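Local coordinates for snaclec rhodocytin subunit alpha (Agkistrodon rhodostoma, PDB 3BX4), which triggers platelet aggregation as a snake-venom toxin by binding the C-type lectin-like receptor CLEC-2, which sets off tyrosine phosphorylation and Syk signalling, at residues 108-111 against 112-115. Sequence-based numbering, arbitrary orientation.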
loop_
_atom_site.group_PDB
_atom_site.type_symbol
_atom_site.label_atom_id
_atom_site.label_comp_id
_atom_site.label_asym_id
_atom_site.label_seq_id
_atom_site.Cartn_x
_atom_site.Cartn_y
_atom_site.Cartn_z
ATOM N N ALA C 108 13.379 -3.562 -7.034
ATOM C CA ALA C 108 13.582 -3.629 -8.477
ATOM C C ALA C 108 15.014 -4.075 -8.789
ATOM O O ALA C 108 15.911 -3.932 -7.908
ATOM C CB ALA C 108 13.332 -2.198 -9.041
ATOM N N LEU C 109 15.221 -4.516 -10.035
ATOM C CA LEU C 109 16.548 -4.724 -10.590
ATOM C C LEU C 109 16.845 -3.470 -11.392
ATOM O O LEU C 109 15.909 -2.857 -11.903
ATOM C CB LEU C 109 16.599 -5.968 -11.480
ATOM C CG LEU C 109 16.311 -7.246 -10.639
ATOM C CD1 LEU C 109 16.116 -8.447 -11.541
ATOM C CD2 LEU C 109 17.449 -7.425 -9.585
ATOM N N GLU C 110 18.103 -3.097 -11.478
ATOM C CA GLU C 110 18.378 -1.839 -12.178
ATOM C C GLU C 110 19.438 -1.970 -13.271
ATOM O O GLU C 110 20.396 -2.724 -13.118
ATOM C CB GLU C 110 18.741 -0.781 -11.134
ATOM C CG GLU C 110 20.083 -0.936 -10.690
ATOM C CD GLU C 110 20.627 0.193 -9.808
ATOM O OE1 GLU C 110 21.505 -0.164 -8.992
ATOM O OE2 GLU C 110 20.219 1.370 -9.900
ATOM N N LYS C 111 19.226 -1.286 -14.405
ATOM C CA LYS C 111 20.153 -1.374 -15.523
ATOM C C LYS C 111 21.580 -0.991 -15.144
ATOM O O LYS C 111 22.545 -1.610 -15.647
ATOM C CB LYS C 111 19.637 -0.453 -16.637
ATOM C CG LYS C 111 20.354 -0.561 -17.981
ATOM C CD LYS C 111 19.847 0.532 -18.918
ATOM C CE LYS C 111 20.316 0.297 -20.359
ATOM N NZ LYS C 111 20.139 1.566 -21.141
ATOM N N LEU C 112 21.708 -0.012 -14.256
ATOM C CA LEU C 112 23.010 0.539 -13.887
ATOM C C LEU C 112 23.919 -0.555 -13.349
ATOM O O LEU C 112 25.138 -0.536 -13.568
ATOM C CB LEU C 112 22.821 1.624 -12.820
ATOM C CG LEU C 112 24.068 2.320 -12.266
ATOM C CD1 LEU C 112 24.917 2.876 -13.404
ATOM C CD2 LEU C 112 23.583 3.422 -11.334
ATOM N N THR C 113 23.344 -1.505 -12.626
ATOM C CA THR C 113 24.154 -2.558 -12.065
ATOM C C THR C 113 23.842 -3.925 -12.675
ATOM O O THR C 113 23.939 -4.946 -11.997
ATOM C CB THR C 113 24.001 -2.605 -10.553
ATOM O OG1 THR C 113 22.606 -2.648 -10.219
ATOM C CG2 THR C 113 24.603 -1.352 -9.915
ATOM N N GLY C 114 23.475 -3.958 -13.945
ATOM C CA GLY C 114 23.429 -5.188 -14.690
ATOM C C GLY C 114 22.209 -6.029 -14.387
ATOM O O GLY C 114 22.203 -7.204 -14.712
ATOM N N PHE C 115 21.185 -5.420 -13.771
ATOM C CA PHE C 115 19.961 -6.141 -13.339
ATOM C C PHE C 115 20.266 -7.335 -12.420
ATOM O O PHE C 115 19.701 -8.438 -12.540
ATOM C CB PHE C 115 19.085 -6.610 -14.495
ATOM C CG PHE C 115 18.608 -5.492 -15.396
ATOM C CD1 PHE C 115 19.150 -5.378 -16.675
ATOM C CD2 PHE C 115 17.643 -4.599 -14.963
ATOM C CE1 PHE C 115 18.745 -4.369 -17.517
ATOM C CE2 PHE C 115 17.208 -3.558 -15.836
ATOM C CZ PHE C 115 17.777 -3.483 -17.081
HETATM O O HOH W 1 20.434 -4.377 -10.469
#
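Phe115 folds its ring back against the backbone of Lys111 where the chain turns out of its strand. Lys111 CA sits over one ring face, 3.8 Å from the centroid, a CH-pi contact, while CB of Leu109, a hydrocarbon suited to a buried ring, meets the edge in its plane. A flat aromatic suits this place because it can lie against main chain and aliphatic carbon together. Lys111 CB reaches Phe115 CZ, and chi1 of -171° swings CG away from the backbone N, leaving the aliphatic chain alongside the ring.

Glu110 O fastens the turn, accepting from Phe115 N (2.9 Å) and Thr113 N (3.2 Å), which approach from opposite faces of the carbonyl plane. Gly114 N bonds Lys111 O at 3.0 Å, straight at the N-H (168°) though well above the Lys111 carbonyl plane. Nested inside the Phe115-Glu110 bond, it completes a Schellman-type pair, and the positive phi of Gly114 favours glycine. The Thr113 hydroxyl OG1 donates to Glu110 OE1 on the anti side, 3.0 Å, and accepts from a water held by Glu110 N; a short hydroxyl can do both, and the glutamate chain is long enough to reach it.

Beyond this shell, Gly114 O accepts from Ser55 OG of helix 48-59, whose Ile58 packs on Leu109 and Phe115. The turn leads from strand 106-110 of the C-type lectin fold toward antiparallel strand 118-121, with strand 69-76 along the other edge giving Val70 to Phe115.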